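PDB 2ZYO: solute-binding protein from Thermoactinomyces vulgaris, which binds cyclodextrins and linear maltodextrins such as maltotetraose, probably delivering them to a membrane transporter for uptake. Local coordinates for residues Ala132-Lys137 with Gly235-Gly240. Residues are numbered along the deposited sequence; the frame is centred on the assembly and turned at random.
Sequences ALIYNK and GLFKSG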
loop_
_atom_site.group_PDB
_atom_site.type_symbol
_atom_site.label_atom_id
_atom_site.label_comp_id
_atom_site.label_asym_id
_atom_site.label_seq_id
_atom_site.Cartn_x
_atom_site.Cartn_y
_atom_site.Cartn_z
ATOM N N ALA A 132 -5.753 -8.545 -2.731
ATOM C CA ALA A 132 -7.100 -9.096 -2.851
ATOM C C ALA A 132 -6.956 -10.521 -3.346
ATOM O O ALA A 132 -5.831 -11.010 -3.505
ATOM C CB ALA A 132 -7.946 -8.264 -3.812
ATOM N N LEU A 133 -8.078 -11.190 -3.588
ATOM C CA LEU A 133 -8.039 -12.544 -4.126
ATOM C C LEU A 133 -7.980 -12.482 -5.648
ATOM O O LEU A 133 -8.973 -12.156 -6.306
ATOM C CB LEU A 133 -9.239 -13.367 -3.648
ATOM C CG LEU A 133 -9.112 -14.885 -3.817
ATOM C CD1 LEU A 133 -8.084 -15.476 -2.855
ATOM C CD2 LEU A 133 -10.465 -15.546 -3.634
ATOM N N ILE A 134 -6.800 -12.769 -6.192
ATOM C CA ILE A 134 -6.607 -12.816 -7.639
ATOM C C ILE A 134 -6.733 -14.267 -8.065
ATOM O O ILE A 134 -6.062 -15.138 -7.512
ATOM C CB ILE A 134 -5.224 -12.266 -8.057
ATOM C CG1 ILE A 134 -5.014 -10.846 -7.513
ATOM C CG2 ILE A 134 -5.074 -12.294 -9.577
ATOM C CD1 ILE A 134 -3.591 -10.315 -7.688
ATOM N N TYR A 135 -7.596 -14.533 -9.041
ATOM C CA TYR A 135 -7.861 -15.912 -9.435
ATOM C C TYR A 135 -7.820 -16.165 -10.939
ATOM O O TYR A 135 -8.009 -15.254 -11.744
ATOM C CB TYR A 135 -9.163 -16.433 -8.802
ATOM C CG TYR A 135 -10.437 -15.708 -9.190
ATOM C CD1 TYR A 135 -11.285 -16.228 -10.166
ATOM C CD2 TYR A 135 -10.815 -14.525 -8.553
ATOM C CE1 TYR A 135 -12.463 -15.579 -10.517
ATOM C CE2 TYR A 135 -11.993 -13.868 -8.896
ATOM C CZ TYR A 135 -12.811 -14.401 -9.876
ATOM O OH TYR A 135 -13.978 -13.757 -10.214
ATOM N N ASN A 136 -7.533 -17.416 -11.290
ATOM C CA ASN A 136 -7.509 -17.872 -12.668
ATOM C C ASN A 136 -8.913 -18.327 -13.052
ATOM O O ASN A 136 -9.410 -19.320 -12.521
ATOM C CB ASN A 136 -6.506 -19.026 -12.798
ATOM C CG ASN A 136 -6.319 -19.501 -14.230
ATOM O OD1 ASN A 136 -7.204 -19.363 -15.075
ATOM N ND2 ASN A 136 -5.161 -20.091 -14.500
ATOM N N LYS A 137 -9.544 -17.594 -13.971
ATOM C CA LYS A 137 -10.939 -17.849 -14.358
ATOM C C LYS A 137 -11.176 -19.221 -15.003
ATOM O O LYS A 137 -12.315 -19.689 -15.072
ATOM C CB LYS A 137 -11.467 -16.727 -15.262
ATOM C CG LYS A 137 -11.772 -15.432 -14.518
ATOM C CD LYS A 137 -12.266 -14.353 -15.473
ATOM C CE LYS A 137 -12.848 -13.165 -14.720
ATOM N NZ LYS A 137 -13.454 -12.169 -15.648
ATOM N N GLY A 235 5.364 -17.074 -10.264
ATOM C CA GLY A 235 5.762 -18.080 -11.249
ATOM C C GLY A 235 4.729 -19.179 -11.404
ATOM O O GLY A 235 4.338 -19.521 -12.522
ATOM N N LEU A 236 4.276 -19.720 -10.275
ATOM C CA LEU A 236 3.298 -20.804 -10.286
ATOM C C LEU A 236 1.911 -20.373 -10.753
ATOM O O LEU A 236 1.223 -21.141 -11.425
ATOM C CB LEU A 236 3.239 -21.514 -8.930
ATOM C CG LEU A 236 4.465 -22.374 -8.605
ATOM C CD1 LEU A 236 4.375 -22.955 -7.207
ATOM C CD2 LEU A 236 4.642 -23.483 -9.635
ATOM N N PHE A 237 1.500 -19.152 -10.413
ATOM C CA PHE A 237 0.230 -18.633 -10.924
ATOM C C PHE A 237 0.287 -18.446 -12.443
ATOM O O PHE A 237 -0.653 -18.804 -13.157
ATOM C CB PHE A 237 -0.178 -17.331 -10.222
ATOM C CG PHE A 237 -1.569 -16.872 -10.570
ATOM C CD1 PHE A 237 -2.685 -17.520 -10.041
ATOM C CD2 PHE A 237 -1.764 -15.800 -11.435
ATOM C CE1 PHE A 237 -3.975 -17.101 -10.369
ATOM C CE2 PHE A 237 -3.049 -15.375 -11.771
ATOM C CZ PHE A 237 -4.155 -16.026 -11.235
ATOM N N LYS A 238 1.401 -17.902 -12.932
ATOM C CA LYS A 238 1.602 -17.704 -14.371
ATOM C C LYS A 238 1.684 -19.024 -15.141
ATOM O O LYS A 238 1.433 -19.055 -16.346
ATOM C CB LYS A 238 2.845 -16.852 -14.639
ATOM C CG LYS A 238 2.680 -15.383 -14.257
ATOM C CD LYS A 238 3.890 -14.542 -14.654
ATOM C CE LYS A 238 5.078 -14.791 -13.735
ATOM N NZ LYS A 238 6.259 -13.974 -14.130
ATOM N N SER A 239 2.015 -20.103 -14.431
ATOM C CA SER A 239 2.100 -21.447 -15.006
ATOM C C SER A 239 0.722 -22.036 -15.320
ATOM O O SER A 239 0.621 -23.057 -16.002
ATOM C CB SER A 239 2.848 -22.385 -14.056
ATOM O OG SER A 239 1.987 -22.881 -13.040
ATOM N N GLY A 240 -0.326 -21.403 -14.800
ATOM C CA GLY A 240 -1.700 -21.854 -15.014
ATOM C C GLY A 240 -2.133 -23.002 -14.120
ATOM O O GLY A 240 -3.154 -23.639 -14.378
HETATM O O HOH W 1 -2.906 -20.295 -12.532
HETATM O O HOH W 2 -4.958 -22.363 -16.447
#
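F237 reaches from the last turn of its helix to the strand at I134-N136, its ring leading with one edge. F237 CE1 and F237 CZ do the touching: F237 CZ comes 3.7 Å from N136 N and equally near Y135 C, which lies in the plane of the F237 ring. CG of F237 stands anti to the backbone N (chi1 -172°), and the ring reaches the strand although the side chain does not set out straight toward it. Apolar contacts flank this edge, I134 CG2 at 4.2 Å from F237 CZ, the two side chains crossing at about a right angle, and N136 CB at 4.0 Å from F237 CE1. A leucine in place of F237 would probably leave the Y135-N136 peptide without the ring edge that packs against it and open a gap beside I134 CG2.

The polar link runs through water. N136 ND2 gives hydrogen bonds to two waters, each at 3.0 Å; one water donates to F237 O (2.8 Å), the other to G240 O (3.0 Å). G240, at positive phi, closes the helix in a Schellman motif. N136 OD1 is held by K138 N, which helps fix the amide's rotation.

This buried helix C-terminus packs on the mixed sheet of the periplasmic-binding-protein fold, I134's side chain about 11 Å from a bound glucose. Strand 242-247 pairs antiparallel with strand 120-136; its V245 packs on I134 and F237, while Y255 of helix 252-257 meets the F237 ring.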